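Local coordinates for protein putative transcription regulator (PDB 3COL) that probably binds DNA as a dimeric transcription regulator of the TetR family, through an N-terminal helix-turn-helix domain, at residues A[28-36]-A[47-58]; A[69-78]-A[90-98]. One frame throughout, in Å; residues are numbered along the deposited sequence. Where two conformers were deposited one is given.

Interaction 1. Residues A[28-36]-A[47-58]; sequences PAGVSTTKV and VYLYFKNKQALI
Thr-33 opens helix 33-40 and meets Tyr-48 and Val-47. Its methyl CG2 sits over one face of the Tyr-48 ring, a CH-pi contact 3.8 Å from the ring centroid and 20° off the normal. With OG1 beside the backbone N (chi1 -59°), CG2 lies anti to that N and also reaches Val-47 CG1, at 3.6 Å. Thr-33 OG1 stays near the ring rim and hydrogen-bonds to a water, and that water donates to Phe-51 O. A glycine in place of the threonine would probably uncover that ring face and leave the water without one of its partners. Leu-57 CD1 lies 4.0 Å from both Val-31 CG1 and Val-36 CG2, a small apolar core. Lys-54 is fully extended and runs alongside Val-31 O. Its NZ donates to Ala-29 O over 3.3 Å, tilted 34° from the carbonyl plane. Ser-32 and Asn-53 cap the two helices: Ser-32 OG accepts from Lys-35 N, and Asn-53 OD1 from Ala-56 N. The contact ties helix 33-40 to the probable DNA-recognition helix 44-48 and to the start of helix 54-67. Helix 11-26 packs on Val-31 and Val-36, while helix 106-117 meets Pro-28 and Ile-58.

Interaction 2. Residues A[69-78]-A[90-98]; sequences ILSTTDLDRL and RLYVQQVYD
A capping box starts helix 72-78, and Gln-95 of helix 85-102 touches both this box and the turn just before it. The Gln-95 amide donates from NE2 to Ile-69 O over 2.9 Å, with an N-H...O angle of 157°. The acceptor lies close to the amide plane, and the donor comes nearly head-on to the carbonyl. Gln-95 CG is anti to the backbone N (chi1 -177°), which sets it 3.4 Å from Asp-74 OD2; the bend at chi2 then turns the amide to Ile-69 O. The Asp-74 carboxylate and the Gln-95 amide cross at about a right angle as side chains, with their planes moderately inclined. A water donates to Asp-74 OD1 and to Gln-95 OE1, so it bridges the two groups.

In the box, Asp-74 N donates to Ser-71 OG, and Ser-71 N donates back to Asp-74 OD2 from above the carboxylate plane. Asp-74 thus closes the first turn of its own helix and packs on the next one. Helices 72-78 and 85-102 run nearly antiparallel here, their local axes 157° apart and 10.4 Å at closest approach.

The apolar side of the contact centres on Tyr-92. Leu-70 CD1 meets the ring at its edge, 3.8 Å from Tyr-92 CE1. Leu-78 CD1 approaches Tyr-92 CD1 obliquely, also at 3.8 Å. Leu-70 CD2 lies against Gln-95 CG at 3.6 Å. Ile-69 CG2 touches Val-96 CG2, and that same Val-96 methyl covers one face of the Tyr-92 ring from within its own helix. At the other end, the Arg-77 and Leu-91 side chains lie side by side, meeting at CG and CD1, while in one of its two conformers the Arg-77 guanidinium turns to a salt bridge with Asp-80. Helix 133-143 packs on Leu-70, Leu-78 and Tyr-92, and helix 152-171 on Tyr-92 and Val-96.

Overall arrangement
Interactions 1 and 2 lie in series along the chain, on opposite sides of its centre. Their centres are 31 Å apart and their nearest atoms about 13 Å apart, so they do not touch. Interaction 1 lies within the TetR-family helix-turn-helix region. Interaction 2 belongs to the helical body that follows, which in TetR relatives usually carries the ligand pocket and dimer interface. Helix 54-67 connects them: it begins in interaction 1 and ends just before residues 69-78. Helix 106-117 of the body reaches back to interaction 1 and so joins the DNA-binding region to the body. Across the dimer, Glu-26 of the second subunit packs on Ala-29. No other chain touches interaction 2.

Interaction 1. Residues A[28-36]-A[47-58]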
# COMPACT_ATOMS: atom_id res chain seq x y z
N PRO A 28 -0.05 4.95 14.02
CA PRO A 28 0.21 4.20 15.23
C PRO A 28 0.99 4.99 16.28
O PRO A 28 0.75 4.83 17.46
CB PRO A 28 1.03 3.00 14.72
CG PRO A 28 0.74 2.91 13.31
CD PRO A 28 0.54 4.31 12.84
N ALA A 29 1.87 5.88 15.85
CA ALA A 29 2.61 6.75 16.76
C ALA A 29 1.70 7.65 17.61
O ALA A 29 2.08 8.05 18.71
CB ALA A 29 3.64 7.58 15.98
N GLY A 30 0.49 7.93 17.13
CA GLY A 30 -0.45 8.76 17.88
C GLY A 30 -1.14 8.04 19.04
O GLY A 30 -1.75 8.68 19.88
N VAL A 31 -1.06 6.71 19.08
CA VAL A 31 -1.72 5.95 20.15
C VAL A 31 -1.03 6.15 21.53
O VAL A 31 0.19 6.08 21.64
CB VAL A 31 -1.79 4.43 19.79
CG1 VAL A 31 -2.35 3.59 20.95
CG2 VAL A 31 -2.64 4.21 18.51
N SER A 32 -1.83 6.44 22.57
CA SER A 32 -1.36 6.44 23.95
C SER A 32 -2.50 5.95 24.83
O SER A 32 -3.66 6.07 24.46
CB SER A 32 -0.88 7.83 24.37
OG SER A 32 -1.98 8.68 24.69
N THR A 33 -2.18 5.37 25.97
CA THR A 33 -3.21 4.95 26.93
C THR A 33 -4.09 6.15 27.34
O THR A 33 -5.32 6.03 27.44
CB THR A 33 -2.56 4.28 28.16
OG1 THR A 33 -1.80 3.14 27.70
CG2 THR A 33 -3.63 3.81 29.19
N THR A 34 -3.47 7.31 27.56
CA THR A 34 -4.21 8.51 27.96
C THR A 34 -5.25 8.91 26.90
O THR A 34 -6.43 9.12 27.22
CB THR A 34 -3.26 9.70 28.21
OG1 THR A 34 -2.47 9.42 29.38
CG2 THR A 34 -4.04 10.95 28.45
N LYS A 35 -4.79 9.02 25.65
CA LYS A 35 -5.66 9.38 24.53
C LYS A 35 -6.78 8.34 24.36
O LYS A 35 -7.95 8.68 24.12
CB LYS A 35 -4.80 9.48 23.26
CG LYS A 35 -5.22 10.56 22.29
CD LYS A 35 -4.38 10.49 21.00
CE LYS A 35 -3.13 11.36 21.12
NZ LYS A 35 -2.40 11.40 19.81
N VAL A 36 -6.45 7.06 24.51
CA VAL A 36 -7.44 5.99 24.35
C VAL A 36 -8.51 6.12 25.43
O VAL A 36 -9.71 6.07 25.14
CB VAL A 36 -6.76 4.55 24.33
CG1 VAL A 36 -7.76 3.41 24.65
CG2 VAL A 36 -6.08 4.32 23.02
N VAL A 47 -8.06 1.16 31.50
CA VAL A 47 -7.44 0.72 30.25
C VAL A 47 -6.32 -0.25 30.61
O VAL A 47 -6.12 -1.28 29.95
CB VAL A 47 -6.94 1.92 29.36
CG1 VAL A 47 -6.12 1.43 28.14
CG2 VAL A 47 -8.11 2.79 28.87
N TYR A 48 -5.61 0.04 31.70
CA TYR A 48 -4.49 -0.81 32.08
C TYR A 48 -4.91 -2.20 32.59
O TYR A 48 -4.06 -3.10 32.73
CB TYR A 48 -3.61 -0.10 33.08
CG TYR A 48 -2.72 0.97 32.49
CD1 TYR A 48 -1.79 0.68 31.48
CD2 TYR A 48 -2.79 2.27 32.96
CE1 TYR A 48 -0.96 1.66 30.96
CE2 TYR A 48 -1.95 3.27 32.45
CZ TYR A 48 -1.04 2.96 31.47
OH TYR A 48 -0.25 3.97 30.99
N LEU A 49 -6.19 -2.41 32.85
CA LEU A 49 -6.64 -3.76 33.27
C LEU A 49 -6.60 -4.74 32.11
O LEU A 49 -6.52 -5.95 32.31
CB LEU A 49 -8.07 -3.74 33.81
CG LEU A 49 -8.37 -3.04 35.13
CD1 LEU A 49 -9.90 -3.02 35.32
CD2 LEU A 49 -7.67 -3.72 36.31
N TYR A 50 -6.67 -4.19 30.90
CA TYR A 50 -6.84 -4.97 29.69
C TYR A 50 -5.59 -4.97 28.81
O TYR A 50 -5.34 -5.95 28.10
CB TYR A 50 -8.02 -4.45 28.91
N PHE A 51 -4.84 -3.86 28.86
CA PHE A 51 -3.65 -3.66 28.02
C PHE A 51 -2.54 -3.00 28.84
O PHE A 51 -2.76 -1.96 29.45
CB PHE A 51 -3.99 -2.78 26.79
CG PHE A 51 -5.14 -3.31 25.95
CD1 PHE A 51 -4.93 -4.26 24.97
CD2 PHE A 51 -6.45 -2.88 26.18
CE1 PHE A 51 -6.01 -4.77 24.22
CE2 PHE A 51 -7.52 -3.37 25.44
CZ PHE A 51 -7.29 -4.31 24.45
N LYS A 52 -1.34 -3.54 28.81
CA LYS A 52 -0.29 -3.05 29.71
C LYS A 52 0.41 -1.77 29.25
O LYS A 52 1.00 -1.05 30.06
CB LYS A 52 0.72 -4.15 30.07
CG LYS A 52 1.57 -4.70 28.93
CD LYS A 52 2.79 -5.52 29.53
CE LYS A 52 2.35 -6.89 30.08
NZ LYS A 52 3.18 -7.41 31.22
N ASN A 53 0.32 -1.48 27.96
CA ASN A 53 1.00 -0.29 27.38
C ASN A 53 0.56 -0.00 25.96
O ASN A 53 -0.24 -0.75 25.42
CB ASN A 53 2.54 -0.42 27.49
CG ASN A 53 3.11 -1.67 26.79
OD1 ASN A 53 2.49 -2.23 25.87
ND2 ASN A 53 4.30 -2.11 27.21
N LYS A 54 1.10 1.06 25.37
CA LYS A 54 0.76 1.51 24.02
C LYS A 54 0.97 0.37 23.01
O LYS A 54 0.09 0.11 22.20
CB LYS A 54 1.58 2.76 23.66
CG LYS A 54 1.77 3.02 22.18
CD LYS A 54 2.79 4.15 21.92
CE LYS A 54 2.84 4.57 20.42
NZ LYS A 54 3.84 5.74 20.21
N GLN A 55 2.11 -0.32 23.06
CA GLN A 55 2.36 -1.46 22.15
C GLN A 55 1.29 -2.56 22.23
O GLN A 55 0.86 -3.06 21.22
CB GLN A 55 3.75 -2.10 22.37
CG GLN A 55 4.19 -3.00 21.21
CD GLN A 55 4.27 -2.23 19.87
OE1 GLN A 55 4.91 -1.17 19.79
NE2 GLN A 55 3.61 -2.75 18.83
N ALA A 56 0.89 -2.95 23.44
CA ALA A 56 -0.20 -3.91 23.63
C ALA A 56 -1.51 -3.42 22.98
O ALA A 56 -2.26 -4.22 22.40
CB ALA A 56 -0.39 -4.22 25.13
N LEU A 57 -1.80 -2.12 23.06
CA LEU A 57 -3.02 -1.55 22.43
C LEU A 57 -2.98 -1.74 20.89
O LEU A 57 -3.95 -2.19 20.28
CB LEU A 57 -3.17 -0.06 22.74
CG LEU A 57 -3.48 0.33 24.19
CD1 LEU A 57 -3.25 1.83 24.44
CD2 LEU A 57 -4.93 -0.07 24.56
N ILE A 58 -1.84 -1.41 20.29
CA ILE A 58 -1.61 -1.52 18.84
C ILE A 58 -1.66 -3.01 18.39
O ILE A 58 -2.31 -3.35 17.38
CB ILE A 58 -0.23 -0.88 18.47
CG1 ILE A 58 -0.29 0.67 18.62
CG2 ILE A 58 0.21 -1.27 17.06
CD1 ILE A 58 1.13 1.35 18.79
O HOH W 1 -2.49 0.42 27.81

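Interaction 2. Residues A[69-78]-A[90-98]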
# COMPACT_ATOMS: atom_id res chain seq x y z
N ILE A 69 -9.91 -11.42 8.50
CA ILE A 69 -9.86 -11.68 7.06
C ILE A 69 -10.40 -13.08 6.67
O ILE A 69 -11.33 -13.19 5.85
CB ILE A 69 -8.48 -11.41 6.48
CG1 ILE A 69 -8.02 -9.99 6.86
CG2 ILE A 69 -8.50 -11.62 4.92
CD1 ILE A 69 -6.62 -9.66 6.43
N LEU A 70 -9.86 -14.13 7.29
CA LEU A 70 -10.24 -15.51 7.01
C LEU A 70 -10.77 -16.24 8.23
O LEU A 70 -10.17 -16.16 9.30
CB LEU A 70 -9.02 -16.29 6.49
CG LEU A 70 -8.27 -15.71 5.31
CD1 LEU A 70 -6.91 -16.33 5.21
CD2 LEU A 70 -9.05 -15.87 4.02
N SER A 71 -11.85 -17.00 8.05
CA SER A 71 -12.41 -17.85 9.09
C SER A 71 -11.65 -19.17 9.14
O SER A 71 -10.80 -19.44 8.26
CB SER A 71 -13.88 -18.13 8.83
OG SER A 71 -14.04 -19.04 7.75
N THR A 72 -11.94 -19.96 10.17
CA THR A 72 -11.42 -21.33 10.33
C THR A 72 -11.86 -22.21 9.16
O THR A 72 -11.05 -22.96 8.62
CB THR A 72 -11.93 -21.95 11.65
OG1 THR A 72 -11.90 -20.97 12.70
CG2 THR A 72 -11.05 -23.15 12.07
N THR A 73 -13.14 -22.11 8.82
CA THR A 73 -13.74 -22.64 7.58
C THR A 73 -12.95 -22.28 6.30
O THR A 73 -12.65 -23.17 5.48
CB THR A 73 -15.19 -22.13 7.45
OG1 THR A 73 -15.97 -22.66 8.52
CG2 THR A 73 -15.82 -22.57 6.15
N ASP A 74 -12.62 -21.00 6.13
CA ASP A 74 -11.79 -20.56 5.02
C ASP A 74 -10.47 -21.30 5.04
O ASP A 74 -10.08 -21.89 4.05
CB ASP A 74 -11.52 -19.04 5.08
CG ASP A 74 -12.77 -18.22 4.90
OD1 ASP A 74 -13.76 -18.75 4.36
OD2 ASP A 74 -12.77 -17.03 5.30
N LEU A 75 -9.79 -21.26 6.18
CA LEU A 75 -8.45 -21.81 6.34
C LEU A 75 -8.40 -23.30 6.06
O LEU A 75 -7.40 -23.82 5.56
CB LEU A 75 -7.94 -21.53 7.75
CG LEU A 75 -6.90 -20.43 7.99
CD1 LEU A 75 -6.88 -19.40 6.91
CD2 LEU A 75 -7.08 -19.78 9.36
N ASP A 76 -9.48 -23.99 6.39
CA ASP A 76 -9.50 -25.43 6.23
C ASP A 76 -9.53 -25.76 4.73
O ASP A 76 -8.80 -26.65 4.27
CB ASP A 76 -10.69 -26.02 6.99
CG ASP A 76 -10.44 -26.15 8.50
OD1 ASP A 76 -9.32 -25.80 8.96
OD2 ASP A 76 -11.35 -26.62 9.23
N ARG A 77 -10.35 -25.03 3.99
CA ARG A 77 -10.42 -25.15 2.54
C ARG A 77 -9.08 -24.81 1.87
O ARG A 77 -8.64 -25.52 0.97
CB ARG A 77 -11.57 -24.28 1.99
CG ARG A 77 -12.36 -24.91 0.85
CD ARG A 77 -13.46 -25.91 1.30
NE ARG A 77 -13.00 -26.93 2.25
CZ ARG A 77 -12.35 -28.06 1.93
NH1 ARG A 77 -12.05 -28.37 0.67
NH2 ARG A 77 -11.99 -28.88 2.91
N LEU A 78 -8.42 -23.74 2.34
CA LEU A 78 -7.14 -23.27 1.76
C LEU A 78 -5.96 -24.23 2.04
O LEU A 78 -4.99 -24.31 1.27
CB LEU A 78 -6.80 -21.82 2.18
CG LEU A 78 -7.85 -20.78 1.78
CD1 LEU A 78 -7.55 -19.40 2.35
CD2 LEU A 78 -8.00 -20.71 0.26
N ARG A 90 -8.15 -18.59 -5.99
CA ARG A 90 -9.33 -17.81 -6.30
C ARG A 90 -10.23 -17.61 -5.08
O ARG A 90 -10.70 -16.50 -4.82
CB ARG A 90 -10.11 -18.42 -7.48
CG ARG A 90 -11.18 -17.48 -8.05
CD ARG A 90 -11.99 -18.13 -9.18
NE ARG A 90 -12.88 -19.17 -8.65
CZ ARG A 90 -12.65 -20.48 -8.73
NH1 ARG A 90 -11.56 -20.92 -9.32
NH2 ARG A 90 -13.51 -21.35 -8.23
N LEU A 91 -10.46 -18.70 -4.34
CA LEU A 91 -11.22 -18.67 -3.08
C LEU A 91 -10.59 -17.70 -2.10
O LEU A 91 -11.29 -16.93 -1.43
CB LEU A 91 -11.27 -20.06 -2.43
CG LEU A 91 -12.02 -21.18 -3.18
CD1 LEU A 91 -11.88 -22.51 -2.37
CD2 LEU A 91 -13.49 -20.82 -3.46
N TYR A 92 -9.26 -17.75 -2.00
CA TYR A 92 -8.56 -16.84 -1.10
C TYR A 92 -8.75 -15.37 -1.47
O TYR A 92 -9.10 -14.55 -0.63
CB TYR A 92 -7.06 -17.19 -1.02
CG TYR A 92 -6.26 -16.18 -0.24
CD1 TYR A 92 -6.52 -15.94 1.10
CD2 TYR A 92 -5.26 -15.45 -0.87
CE1 TYR A 92 -5.78 -14.98 1.80
CE2 TYR A 92 -4.55 -14.51 -0.19
CZ TYR A 92 -4.82 -14.28 1.14
OH TYR A 92 -4.06 -13.34 1.81
N VAL A 93 -8.47 -15.03 -2.72
CA VAL A 93 -8.53 -13.67 -3.15
C VAL A 93 -9.98 -13.17 -3.10
O VAL A 93 -10.22 -12.01 -2.79
CB VAL A 93 -7.93 -13.49 -4.57
CG1 VAL A 93 -7.99 -12.01 -5.00
CG2 VAL A 93 -6.46 -13.97 -4.58
N GLN A 94 -10.94 -14.03 -3.40
CA GLN A 94 -12.33 -13.61 -3.33
C GLN A 94 -12.77 -13.27 -1.89
O GLN A 94 -13.49 -12.29 -1.67
CB GLN A 94 -13.25 -14.64 -3.97
CG GLN A 94 -14.72 -14.42 -3.72
CD GLN A 94 -15.51 -14.82 -4.90
OE1 GLN A 94 -15.36 -15.95 -5.40
NE2 GLN A 94 -16.32 -13.91 -5.39
N GLN A 95 -12.32 -14.06 -0.92
CA GLN A 95 -12.52 -13.73 0.50
C GLN A 95 -11.86 -12.39 0.93
O GLN A 95 -12.50 -11.55 1.56
CB GLN A 95 -12.03 -14.89 1.39
CG GLN A 95 -12.26 -14.70 2.90
CD GLN A 95 -13.68 -14.23 3.27
OE1 GLN A 95 -14.68 -14.64 2.67
NE2 GLN A 95 -13.76 -13.36 4.29
N VAL A 96 -10.60 -12.18 0.58
CA VAL A 96 -9.92 -10.88 0.91
C VAL A 96 -10.73 -9.71 0.33
O VAL A 96 -10.97 -8.72 0.99
CB VAL A 96 -8.44 -10.84 0.41
CG1 VAL A 96 -7.75 -9.45 0.71
CG2 VAL A 96 -7.62 -11.97 0.99
N TYR A 97 -11.16 -9.87 -0.91
CA TYR A 97 -12.00 -8.90 -1.62
C TYR A 97 -13.30 -8.60 -0.89
O TYR A 97 -13.59 -7.43 -0.59
CB TYR A 97 -12.26 -9.40 -3.05
CG TYR A 97 -13.13 -8.54 -3.92
CD1 TYR A 97 -12.58 -7.55 -4.73
CD2 TYR A 97 -14.53 -8.75 -3.95
CE1 TYR A 97 -13.42 -6.75 -5.56
CE2 TYR A 97 -15.37 -7.97 -4.78
CZ TYR A 97 -14.81 -6.97 -5.58
OH TYR A 97 -15.64 -6.19 -6.38
N ASP A 98 -14.08 -9.65 -0.58
CA ASP A 98 -15.34 -9.46 0.16
C ASP A 98 -15.07 -8.83 1.52
O ASP A 98 -15.78 -7.89 1.92
CB ASP A 98 -16.07 -10.78 0.39
CG ASP A 98 -16.62 -11.41 -0.90
OD1 ASP A 98 -16.80 -10.70 -1.91
OD2 ASP A 98 -16.89 -12.63 -0.86
O HOH W 2 -16.12 -17.60 2.74